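Local coordinates for protein cryptochrome DASH, chloroplastic/mitochondrial (Arabidopsis thaliana, PDB 2J4D) that repairs cyclobutane pyrimidine dimers in single-stranded DNA, carries FAD and a folate light antenna, binds DNA without sequence specificity and may act as a photoreceptor, at residues H80-F85 and F416-L421; P76-T81 and G96-C101; E144-E149 and S342-G347. All blocks are in the same frame, centred on the assembly; numbering follows the deposited sequence.

How the interactions relate
Interactions 1 and 3 line the pocket of the folate antenna MHF, and each joins the alpha/beta part of the chain to the FAD-binding part. Their centres lie about 14 Å apart, and they touch where F84 CE2 comes 3.5 Å from F344 O. Interaction 2 lies within the alpha/beta part and starts from the same loop as interaction 1, sharing H80 and T81. Those two centres are about 11 Å apart. Interactions 2 and 3 do not touch; their nearest atoms are about 6 Å apart. FAD is next to interaction 1, where F416 and L420 touch it, and the side chain of F344 is about 10 Å from it.

Interaction 1. Residues H80-F85 and F416-L421; sequences HTTHFF and FETCLL. With MHF (5,10-methenyl-6,7,8-trihydrofolic acid), chain D.
The chi1 of T82, 58°, sets OG1 between the backbone N and the carbonyl carbon and sends CG2 to the helix 409-419. CG2 meets T418 OG1 at 3.8 Å, and the two side chains cross at about a right angle. It also lies 4.2 Å from E417 CD. Both threonine hydroxyls have polar partners: T82 OG1 bonds to F87 N and E414 OE1, and T418 OG1 to P88 O and E414 O. E417 leaves the helix extended, with CG anti to the backbone N (chi1 172°), which carries its carboxylate to the folate. MHF N8 donates to E417 OE1 over 3.1 Å at 151°, and more weakly to OE2. One water joins the segments: it accepts from H83 N at 2.7 Å and donates to E417 OE1 at 2.9 Å. The H83 ring turns one face to the folate. Its CG is 3.5 Å from MHF C9, and MHF C14 lies 3.9 Å above the ring plane, toward the rim. With an alanine here the ring over C9 and C14 is gone, which would probably leave a gap on that side and let the benzoyl ring turn more easily about N10-C15. The contact forms one wall of the antenna pocket, where a loop of the alpha/beta part meets a helix of the FAD-binding part. The E417 carboxylate is buried, yet both oxygens are well supplied: OE1 also bonds to Y429 OH, and OE2 forms a salt bridge with K89, which probably balances its charge while it receives the folate N-H.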
loop_
_atom_site.group_PDB
_atom_site.type_symbol
_atom_site.label_atom_id
_atom_site.label_comp_id
_atom_site.label_asym_id
_atom_site.label_seq_id
_atom_site.Cartn_x
_atom_site.Cartn_y
_atom_site.Cartn_z
ATOM N N HIS A 80 -14.571 10.298 3.642
ATOM C CA HIS A 80 -15.293 10.745 4.819
ATOM C C HIS A 80 -14.246 10.782 5.924
ATOM O O HIS A 80 -13.202 11.390 5.727
ATOM C CB HIS A 80 -16.450 9.794 5.140
ATOM C CG HIS A 80 -17.624 9.968 4.227
ATOM N ND1 HIS A 80 -18.655 9.058 4.151
ATOM C CD2 HIS A 80 -17.930 10.960 3.355
ATOM C CE1 HIS A 80 -19.545 9.479 3.268
ATOM N NE2 HIS A 80 -19.129 10.632 2.772
ATOM N N THR A 81 -14.476 10.127 7.061
ATOM C CA THR A 81 -13.482 10.181 8.140
ATOM C C THR A 81 -13.100 8.832 8.733
ATOM O O THR A 81 -13.792 7.833 8.524
ATOM C CB THR A 81 -13.977 11.075 9.287
ATOM O OG1 THR A 81 -15.247 10.595 9.739
ATOM C CG2 THR A 81 -14.122 12.519 8.814
ATOM N N THR A 82 -12.002 8.802 9.484
ATOM C CA THR A 82 -11.567 7.557 10.102
ATOM C C THR A 82 -12.564 7.116 11.168
ATOM O O THR A 82 -13.298 7.926 11.733
ATOM C CB THR A 82 -10.140 7.670 10.680
ATOM O OG1 THR A 82 -10.078 8.732 11.638
ATOM C CG2 THR A 82 -9.144 7.943 9.552
ATOM N N HIS A 83 -12.576 5.815 11.423
ATOM C CA HIS A 83 -13.516 5.164 12.328
ATOM C C HIS A 83 -13.688 5.652 13.760
ATOM O O HIS A 83 -14.790 6.051 14.161
ATOM C CB HIS A 83 -13.214 3.660 12.332
ATOM C CG HIS A 83 -14.266 2.826 12.996
ATOM N ND1 HIS A 83 -14.335 2.660 14.362
ATOM C CD2 HIS A 83 -15.282 2.094 12.477
ATOM C CE1 HIS A 83 -15.345 1.860 14.656
ATOM N NE2 HIS A 83 -15.936 1.502 13.530
ATOM N N PHE A 84 -12.616 5.613 14.534
ATOM C CA PHE A 84 -12.688 6.019 15.929
ATOM C C PHE A 84 -12.431 7.488 16.230
ATOM O O PHE A 84 -13.124 8.063 17.056
ATOM C CB PHE A 84 -11.727 5.164 16.770
ATOM C CG PHE A 84 -12.121 3.713 16.855
ATOM C CD1 PHE A 84 -13.237 3.323 17.592
ATOM C CD2 PHE A 84 -11.392 2.738 16.181
ATOM C CE1 PHE A 84 -13.623 1.983 17.655
ATOM C CE2 PHE A 84 -11.768 1.389 16.235
ATOM C CZ PHE A 84 -12.886 1.012 16.975
ATOM N N PHE A 85 -11.459 8.098 15.553
ATOM C CA PHE A 85 -11.091 9.482 15.832
ATOM C C PHE A 85 -11.424 10.508 14.767
ATOM O O PHE A 85 -11.048 11.674 14.871
ATOM C CB PHE A 85 -9.603 9.521 16.169
ATOM C CG PHE A 85 -9.247 8.647 17.327
ATOM C CD1 PHE A 85 -9.581 9.026 18.625
ATOM C CD2 PHE A 85 -8.693 7.390 17.120
ATOM C CE1 PHE A 85 -9.378 8.163 19.703
ATOM C CE2 PHE A 85 -8.486 6.515 18.188
ATOM C CZ PHE A 85 -8.832 6.902 19.482
ATOM N N PHE A 416 -1.915 7.347 10.690
ATOM C CA PHE A 416 -1.129 6.727 9.625
ATOM C C PHE A 416 -2.114 6.433 8.479
ATOM O O PHE A 416 -1.796 6.610 7.301
ATOM C CB PHE A 416 -0.482 5.425 10.115
ATOM C CG PHE A 416 0.925 5.585 10.641
ATOM C CD1 PHE A 416 1.306 6.724 11.352
ATOM C CD2 PHE A 416 1.860 4.562 10.467
ATOM C CE1 PHE A 416 2.596 6.840 11.885
ATOM C CE2 PHE A 416 3.151 4.663 10.994
ATOM C CZ PHE A 416 3.520 5.809 11.709
ATOM N N GLU A 417 -3.326 6.017 8.831
ATOM C CA GLU A 417 -4.337 5.726 7.814
ATOM C C GLU A 417 -4.642 6.975 6.981
ATOM O O GLU A 417 -4.825 6.905 5.763
ATOM C CB GLU A 417 -5.625 5.198 8.454
ATOM C CG GLU A 417 -6.771 5.066 7.430
ATOM C CD GLU A 417 -7.943 4.234 7.919
ATOM O OE1 GLU A 417 -7.986 3.876 9.119
ATOM O OE2 GLU A 417 -8.828 3.940 7.087
ATOM N N THR A 418 -4.683 8.127 7.632
ATOM C CA THR A 418 -4.941 9.358 6.909
ATOM C C THR A 418 -3.786 9.733 5.983
ATOM O O THR A 418 -3.992 10.060 4.811
ATOM C CB THR A 418 -5.139 10.552 7.875
ATOM O OG1 THR A 418 -6.317 10.352 8.664
ATOM C CG2 THR A 418 -5.276 11.841 7.092
ATOM N N CYS A 419 -2.570 9.667 6.519
ATOM C CA CYS A 419 -1.371 10.110 5.808
ATOM C C CYS A 419 -0.597 9.238 4.830
ATOM O O CYS A 419 -0.078 9.756 3.839
ATOM C CB CYS A 419 -0.350 10.641 6.823
ATOM S SG CYS A 419 -0.923 11.980 7.884
ATOM N N LEU A 420 -0.501 7.941 5.101
ATOM C CA LEU A 420 0.289 7.044 4.265
ATOM C C LEU A 420 -0.145 6.783 2.838
ATOM O O LEU A 420 -1.264 6.355 2.597
ATOM C CB LEU A 420 0.438 5.686 4.948
ATOM C CG LEU A 420 1.296 5.646 6.211
ATOM C CD1 LEU A 420 1.149 4.280 6.878
ATOM C CD2 LEU A 420 2.754 5.916 5.844
ATOM N N LEU A 421 0.761 7.021 1.891
ATOM C CA LEU A 421 0.461 6.726 0.496
ATOM C C LEU A 421 0.246 5.215 0.397
ATOM O O LEU A 421 -0.604 4.751 -0.361
ATOM C CB LEU A 421 1.634 7.097 -0.412
ATOM C CG LEU A 421 2.068 8.563 -0.452
ATOM C CD1 LEU A 421 3.127 8.730 -1.525
ATOM C CD2 LEU A 421 0.878 9.447 -0.751
HETATM N N1 MHF D . -9.598 0.532 6.585
HETATM C C2 MHF D . -9.964 -0.371 5.613
HETATM N NA2 MHF D . -9.381 -0.293 4.383
HETATM N N3 MHF D . -10.883 -1.322 5.850
HETATM C C4 MHF D . -11.510 -1.417 7.062
HETATM O O4 MHF D . -12.362 -2.294 7.258
HETATM C C4A MHF D . -11.173 -0.488 8.090
HETATM N N5 MHF D . -11.788 -0.466 9.367
HETATM C C6 MHF D . -11.670 0.719 10.285
HETATM C C7 MHF D . -10.180 1.130 10.282
HETATM N N8 MHF D . -9.834 1.397 8.847
HETATM C C8A MHF D . -10.190 0.491 7.836
HETATM C C9 MHF D . -12.240 0.263 11.658
HETATM N N10 MHF D . -12.487 -1.184 11.442
HETATM C C11 MHF D . -12.767 -1.345 10.009
HETATM C C12 MHF D . -15.565 -2.944 13.873
HETATM C C13 MHF D . -14.505 -2.182 14.450
HETATM C C14 MHF D . -13.528 -1.595 13.646
HETATM C C15 MHF D . -13.568 -1.739 12.234
HETATM C C16 MHF D . -14.659 -2.494 11.645
HETATM C C17 MHF D . -15.646 -3.085 12.459
HETATM C C MHF D . -16.555 -3.597 14.772
HETATM O O MHF D . -16.432 -3.466 15.985
HETATM N N MHF D . -17.568 -4.343 14.277
HETATM C CA MHF D . -18.507 -4.997 15.188
HETATM C CB MHF D . -19.869 -5.176 14.519
HETATM C CG MHF D . -20.519 -3.885 14.089
HETATM C CD MHF D . -20.718 -2.932 15.246
HETATM O OE1 MHF D . -21.572 -3.223 16.110
HETATM O OE2 MHF D . -20.007 -1.902 15.300
HETATM C CT MHF D . -17.966 -6.367 15.607
HETATM O O1 MHF D . -17.021 -6.859 14.954
HETATM O O2 MHF D . -18.492 -6.944 16.582
HETATM O O HOH W 1 -10.620 4.491 10.067
#

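Interaction 2. Residues P76-T81 and G96-C101; sequences PRLFHT and GFLMEC
F79 N donates to P76 O over 3.1 Å, a backbone bond at the turn that carries L78 and F79, the two loop residues of this contact. L78 O accepts from T90 OG1, further along the same loop. The contact with the helix is apolar. L78 and L98 point at each other tip to tip, and their CD2 methyls are 4.2 Å apart. Both leucines place CG opposite the backbone N across the CA-CB bond (chi1 -169° in L78 and 164° in L98). With chi2 near 60° in both, CD2 lies anti to CA, which carries that methyl furthest from its own backbone. The same L98 methyl also serves F79: CD2 sits at the ring edge, near the ring plane, 4.3 Å from CZ. M99 starts out to one side, but its bent chain brings CE back to 4.4 Å from F79 CZ. That methyl approaches the ring obliquely. The backbones stay well apart, with 11.3 Å between L78 CA and L98 CA. The segments belong to one beta-alpha-beta crossover of the Rossmann-like domain: strand 67-74 leads into the loop with 76-81, then helix 92-111 runs back to the neighbouring parallel strand 117-120. Just after the first strand, a short 3-10 segment 76-78 carries L78, and F79 follows it. L74, from that strand, touches F79, L98 and M99, and Y72 touches L98. L98 is buried, while L78, F79 and M99 are partly exposed. The two segments bury 92 Å² between them, both sides summed. The side chain of L78 is about 7 Å from MHF.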
loop_
_atom_site.group_PDB
_atom_site.type_symbol
_atom_site.label_atom_id
_atom_site.label_comp_id
_atom_site.label_asym_id
_atom_site.label_seq_id
_atom_site.Cartn_x
_atom_site.Cartn_y
_atom_site.Cartn_z
ATOM N N PRO A 76 -17.717 7.535 -2.238
ATOM C CA PRO A 76 -17.762 8.693 -1.336
ATOM C C PRO A 76 -17.278 8.400 0.090
ATOM O O PRO A 76 -16.762 9.281 0.781
ATOM C CB PRO A 76 -19.237 9.119 -1.386
ATOM C CG PRO A 76 -19.966 7.841 -1.726
ATOM C CD PRO A 76 -19.058 7.221 -2.767
ATOM N N ARG A 77 -17.432 7.158 0.529
ATOM C CA ARG A 77 -17.006 6.784 1.871
ATOM C C ARG A 77 -15.482 6.859 2.028
ATOM O O ARG A 77 -14.978 7.001 3.134
ATOM C CB ARG A 77 -17.512 5.378 2.203
ATOM C CG ARG A 77 -19.029 5.317 2.361
ATOM C CD ARG A 77 -19.573 3.893 2.297
ATOM N NE ARG A 77 -19.361 3.304 0.978
ATOM C CZ ARG A 77 -20.142 2.379 0.434
ATOM N NH1 ARG A 77 -21.199 1.924 1.097
ATOM N NH2 ARG A 77 -19.874 1.919 -0.779
ATOM N N LEU A 78 -14.758 6.782 0.913
ATOM C CA LEU A 78 -13.299 6.840 0.942
ATOM C C LEU A 78 -12.814 8.237 1.347
ATOM O O LEU A 78 -11.665 8.421 1.756
ATOM C CB LEU A 78 -12.746 6.478 -0.438
ATOM C CG LEU A 78 -11.243 6.237 -0.559
ATOM C CD1 LEU A 78 -10.857 5.031 0.286
ATOM C CD2 LEU A 78 -10.876 6.000 -2.020
ATOM N N PHE A 79 -13.703 9.217 1.242
ATOM C CA PHE A 79 -13.344 10.577 1.591
ATOM C C PHE A 79 -14.161 11.161 2.719
ATOM O O PHE A 79 -14.431 12.363 2.744
ATOM C CB PHE A 79 -13.416 11.456 0.350
ATOM C CG PHE A 79 -12.413 11.073 -0.684
ATOM C CD1 PHE A 79 -11.097 11.502 -0.575
ATOM C CD2 PHE A 79 -12.758 10.205 -1.715
ATOM C CE1 PHE A 79 -10.131 11.065 -1.478
ATOM C CE2 PHE A 79 -11.799 9.761 -2.623
ATOM C CZ PHE A 79 -10.486 10.191 -2.501
ATOM N N HIS A 80 -14.571 10.298 3.642
ATOM C CA HIS A 80 -15.293 10.745 4.819
ATOM C C HIS A 80 -14.246 10.782 5.924
ATOM O O HIS A 80 -13.202 11.390 5.727
ATOM C CB HIS A 80 -16.450 9.794 5.140
ATOM C CG HIS A 80 -17.624 9.968 4.227
ATOM N ND1 HIS A 80 -18.655 9.058 4.151
ATOM C CD2 HIS A 80 -17.930 10.960 3.355
ATOM C CE1 HIS A 80 -19.545 9.479 3.268
ATOM N NE2 HIS A 80 -19.129 10.632 2.772
ATOM N N THR A 81 -14.476 10.127 7.061
ATOM C CA THR A 81 -13.482 10.181 8.140
ATOM C C THR A 81 -13.100 8.832 8.733
ATOM O O THR A 81 -13.792 7.833 8.524
ATOM C CB THR A 81 -13.977 11.075 9.287
ATOM O OG1 THR A 81 -15.247 10.595 9.739
ATOM C CG2 THR A 81 -14.122 12.519 8.814
ATOM N N GLY A 96 -3.991 12.450 -3.968
ATOM C CA GLY A 96 -3.305 12.887 -5.172
ATOM C C GLY A 96 -2.656 11.712 -5.891
ATOM O O GLY A 96 -2.678 11.628 -7.120
ATOM N N PHE A 97 -2.070 10.803 -5.122
ATOM C CA PHE A 97 -1.423 9.620 -5.690
ATOM C C PHE A 97 -2.490 8.756 -6.386
ATOM O O PHE A 97 -2.263 8.239 -7.483
ATOM C CB PHE A 97 -0.723 8.836 -4.572
ATOM C CG PHE A 97 0.133 7.694 -5.060
ATOM C CD1 PHE A 97 1.467 7.906 -5.431
ATOM C CD2 PHE A 97 -0.378 6.402 -5.108
ATOM C CE1 PHE A 97 2.282 6.843 -5.833
ATOM C CE2 PHE A 97 0.428 5.318 -5.513
ATOM C CZ PHE A 97 1.760 5.539 -5.874
ATOM N N LEU A 98 -3.659 8.609 -5.759
ATOM C CA LEU A 98 -4.739 7.830 -6.370
ATOM C C LEU A 98 -5.134 8.397 -7.735
ATOM O O LEU A 98 -5.302 7.645 -8.694
ATOM C CB LEU A 98 -5.987 7.798 -5.466
ATOM C CG LEU A 98 -7.300 7.342 -6.135
ATOM C CD1 LEU A 98 -7.160 5.918 -6.657
ATOM C CD2 LEU A 98 -8.452 7.403 -5.129
ATOM N N MET A 99 -5.285 9.718 -7.836
ATOM C CA MET A 99 -5.674 10.307 -9.119
ATOM C C MET A 99 -4.645 9.978 -10.199
ATOM O O MET A 99 -5.012 9.637 -11.324
ATOM C CB MET A 99 -5.854 11.832 -9.008
ATOM C CG MET A 99 -6.940 12.268 -8.014
ATOM S SD MET A 99 -8.521 11.371 -8.216
ATOM C CE MET A 99 -8.947 11.030 -6.543
ATOM N N GLU A 100 -3.361 10.084 -9.871
ATOM C CA GLU A 100 -2.329 9.752 -10.849
ATOM C C GLU A 100 -2.458 8.281 -11.252
ATOM O O GLU A 100 -2.274 7.944 -12.421
ATOM C CB GLU A 100 -0.931 10.048 -10.285
ATOM C CG GLU A 100 -0.727 11.535 -9.996
ATOM C CD GLU A 100 0.667 11.883 -9.506
ATOM O OE1 GLU A 100 1.166 11.229 -8.569
ATOM O OE2 GLU A 100 1.260 12.835 -10.055
ATOM N N CYS A 101 -2.787 7.412 -10.292
ATOM C CA CYS A 101 -2.960 5.982 -10.586
ATOM C C CYS A 101 -4.091 5.762 -11.587
ATOM O O CYS A 101 -3.976 4.944 -12.499
ATOM C CB CYS A 101 -3.291 5.189 -9.316
ATOM S SG CYS A 101 -1.931 5.017 -8.135
#

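Interaction 3. Residues E144-E149 and S342-G347; sequences ETCSEE and SLFHLG. With MHF (5,10-methenyl-6,7,8-trihydrofolic acid), chain D.
This contact lies in the folate antenna pocket, where C146 and F344 touch beside the ligand. C146 SG lies 4.0 Å from F344 CZ. It is a sulfur-aromatic contact made at the edge: SG is 77° off the ring normal. L343 CD2 is a looser neighbour of the same sulfur. The F344 ring has L343 CB over one face, and the ligand lies over the other, with MHF N10 offset toward the rim. Y429 meets the F344 ring edge-to-face. Across the pterin plane from F344 lies the E148 carboxylate, whose CD is 3.3 Å from MHF C4A; its OE1 pairs with K89. In the alpha/beta fold, helix 147-161 follows the parallel strand 138-142, and the backbone near its start reads the pterin rim: E148 N donates to MHF O4 over 2.9 Å at 164°. E149 bends at chi2, and its OE2 accepts from MHF NA2; the modelled OE2 to NA2 distance of 2.5 Å is shorter than expected and doubtful in detail. Its OE1 is 2.7 Å from MHF N3. The FAD-binding part supplies a partner for the middle of the ligand, beyond the benzoyl ring. H345 NE2 donates to the amide oxygen MHF O over 3.1 Å, almost straight at 170°, with that oxygen near the plane of the imidazole. N341 adds a further hydrogen bond to the ligand.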
loop_
_atom_site.group_PDB
_atom_site.type_symbol
_atom_site.label_atom_id
_atom_site.label_comp_id
_atom_site.label_asym_id
_atom_site.label_seq_id
_atom_site.Cartn_x
_atom_site.Cartn_y
_atom_site.Cartn_z
ATOM N N GLU A 144 -11.250 -8.777 -1.261
ATOM C CA GLU A 144 -10.564 -8.019 -0.222
ATOM C C GLU A 144 -10.773 -8.761 1.099
ATOM O O GLU A 144 -11.526 -9.740 1.153
ATOM C CB GLU A 144 -11.090 -6.586 -0.154
ATOM C CG GLU A 144 -10.556 -5.714 -1.280
ATOM C CD GLU A 144 -9.070 -5.384 -1.125
ATOM O OE1 GLU A 144 -8.409 -5.958 -0.234
ATOM O OE2 GLU A 144 -8.560 -4.544 -1.901
ATOM N N THR A 145 -10.126 -8.307 2.164
ATOM C CA THR A 145 -10.232 -9.026 3.430
ATOM C C THR A 145 -10.876 -8.354 4.641
ATOM O O THR A 145 -11.472 -9.041 5.471
ATOM C CB THR A 145 -8.837 -9.517 3.886
ATOM O OG1 THR A 145 -7.970 -8.389 4.064
ATOM C CG2 THR A 145 -8.227 -10.456 2.855
ATOM N N CYS A 146 -10.760 -7.037 4.768
ATOM C CA CYS A 146 -11.311 -6.373 5.948
ATOM C C CYS A 146 -12.778 -5.970 5.884
ATOM O O CYS A 146 -13.356 -5.817 4.810
ATOM C CB CYS A 146 -10.445 -5.160 6.304
ATOM S SG CYS A 146 -8.729 -5.645 6.659
ATOM N N SER A 147 -13.359 -5.816 7.071
ATOM C CA SER A 147 -14.763 -5.446 7.270
ATOM C C SER A 147 -15.407 -4.496 6.259
ATOM O O SER A 147 -16.414 -4.833 5.628
ATOM C CB SER A 147 -14.932 -4.847 8.676
ATOM O OG SER A 147 -16.203 -4.228 8.816
ATOM N N GLU A 148 -14.842 -3.301 6.120
ATOM C CA GLU A 148 -15.399 -2.309 5.213
ATOM C C GLU A 148 -15.469 -2.768 3.763
ATOM O O GLU A 148 -16.506 -2.617 3.109
ATOM C CB GLU A 148 -14.598 -1.001 5.317
ATOM C CG GLU A 148 -14.851 -0.254 6.621
ATOM C CD GLU A 148 -13.930 0.931 6.823
ATOM O OE1 GLU A 148 -13.141 1.263 5.909
ATOM O OE2 GLU A 148 -13.996 1.533 7.909
ATOM N N GLU A 149 -14.374 -3.337 3.270
ATOM C CA GLU A 149 -14.321 -3.797 1.893
ATOM C C GLU A 149 -15.229 -5.003 1.637
ATOM O O GLU A 149 -15.850 -5.099 0.582
ATOM C CB GLU A 149 -12.877 -4.128 1.499
ATOM C CG GLU A 149 -11.984 -2.895 1.363
ATOM C CD GLU A 149 -11.287 -2.497 2.662
ATOM O OE1 GLU A 149 -11.779 -2.819 3.759
ATOM O OE2 GLU A 149 -10.225 -1.848 2.580
ATOM N N SER A 342 -10.865 -7.832 15.337
ATOM C CA SER A 342 -10.049 -7.690 16.548
ATOM C C SER A 342 -8.779 -6.918 16.153
ATOM O O SER A 342 -8.040 -6.397 17.000
ATOM C CB SER A 342 -9.683 -9.059 17.138
ATOM O OG SER A 342 -8.809 -9.778 16.290
ATOM N N LEU A 343 -8.546 -6.836 14.849
ATOM C CA LEU A 343 -7.403 -6.112 14.309
ATOM C C LEU A 343 -7.535 -4.618 14.594
ATOM O O LEU A 343 -6.540 -3.891 14.639
ATOM C CB LEU A 343 -7.328 -6.329 12.790
ATOM C CG LEU A 343 -6.274 -5.570 11.976
ATOM C CD1 LEU A 343 -4.858 -5.942 12.424
ATOM C CD2 LEU A 343 -6.454 -5.916 10.499
ATOM N N PHE A 344 -8.767 -4.161 14.799
ATOM C CA PHE A 344 -9.016 -2.745 15.032
ATOM C C PHE A 344 -9.406 -2.381 16.461
ATOM O O PHE A 344 -9.527 -1.201 16.792
ATOM C CB PHE A 344 -10.116 -2.274 14.085
ATOM C CG PHE A 344 -9.908 -2.702 12.655
ATOM C CD1 PHE A 344 -8.855 -2.185 11.909
ATOM C CD2 PHE A 344 -10.782 -3.607 12.049
ATOM C CE1 PHE A 344 -8.672 -2.554 10.566
ATOM C CE2 PHE A 344 -10.615 -3.990 10.707
ATOM C CZ PHE A 344 -9.560 -3.463 9.961
ATOM N N HIS A 345 -9.605 -3.389 17.298
ATOM C CA HIS A 345 -10.021 -3.171 18.681
ATOM C C HIS A 345 -8.865 -2.807 19.597
ATOM O O HIS A 345 -7.740 -3.276 19.406
ATOM C CB HIS A 345 -10.746 -4.419 19.187
ATOM C CG HIS A 345 -12.023 -4.699 18.456
ATOM N ND1 HIS A 345 -12.553 -5.964 18.334
ATOM C CD2 HIS A 345 -12.875 -3.871 17.805
ATOM C CE1 HIS A 345 -13.673 -5.905 17.634
ATOM N NE2 HIS A 345 -13.891 -4.647 17.303
ATOM N N LEU A 346 -9.151 -1.978 20.600
ATOM C CA LEU A 346 -8.129 -1.520 21.540
ATOM C C LEU A 346 -7.295 -2.655 22.120
ATOM O O LEU A 346 -6.075 -2.545 22.213
ATOM C CB LEU A 346 -8.784 -0.720 22.676
ATOM C CG LEU A 346 -7.849 -0.126 23.738
ATOM C CD1 LEU A 346 -6.847 0.813 23.077
ATOM C CD2 LEU A 346 -8.673 0.622 24.789
ATOM N N GLY A 347 -7.953 -3.747 22.504
ATOM C CA GLY A 347 -7.242 -4.880 23.070
ATOM C C GLY A 347 -6.535 -5.730 22.031
ATOM O O GLY A 347 -5.776 -6.641 22.377
HETATM N N1 MHF D . -9.598 0.532 6.585
HETATM C C2 MHF D . -9.964 -0.371 5.613
HETATM N NA2 MHF D . -9.381 -0.293 4.383
HETATM N N3 MHF D . -10.883 -1.322 5.850
HETATM C C4 MHF D . -11.510 -1.417 7.062
HETATM O O4 MHF D . -12.362 -2.294 7.258
HETATM C C4A MHF D . -11.173 -0.488 8.090
HETATM N N5 MHF D . -11.788 -0.466 9.367
HETATM C C6 MHF D . -11.670 0.719 10.285
HETATM C C7 MHF D . -10.180 1.130 10.282
HETATM N N8 MHF D . -9.834 1.397 8.847
HETATM C C8A MHF D . -10.190 0.491 7.836
HETATM C C9 MHF D . -12.240 0.263 11.658
HETATM N N10 MHF D . -12.487 -1.184 11.442
HETATM C C11 MHF D . -12.767 -1.345 10.009
HETATM C C12 MHF D . -15.565 -2.944 13.873
HETATM C C13 MHF D . -14.505 -2.182 14.450
HETATM C C14 MHF D . -13.528 -1.595 13.646
HETATM C C15 MHF D . -13.568 -1.739 12.234
HETATM C C16 MHF D . -14.659 -2.494 11.645
HETATM C C17 MHF D . -15.646 -3.085 12.459
HETATM C C MHF D . -16.555 -3.597 14.772
HETATM O O MHF D . -16.432 -3.466 15.985
HETATM N N MHF D . -17.568 -4.343 14.277
HETATM C CA MHF D . -18.507 -4.997 15.188
HETATM C CB MHF D . -19.869 -5.176 14.519
HETATM C CG MHF D . -20.519 -3.885 14.089
HETATM C CD MHF D . -20.718 -2.932 15.246
HETATM O OE1 MHF D . -21.572 -3.223 16.110
HETATM O OE2 MHF D . -20.007 -1.902 15.300
HETATM C CT MHF D . -17.966 -6.367 15.607
HETATM O O1 MHF D . -17.021 -6.859 14.954
HETATM O O2 MHF D . -18.492 -6.944 16.582
#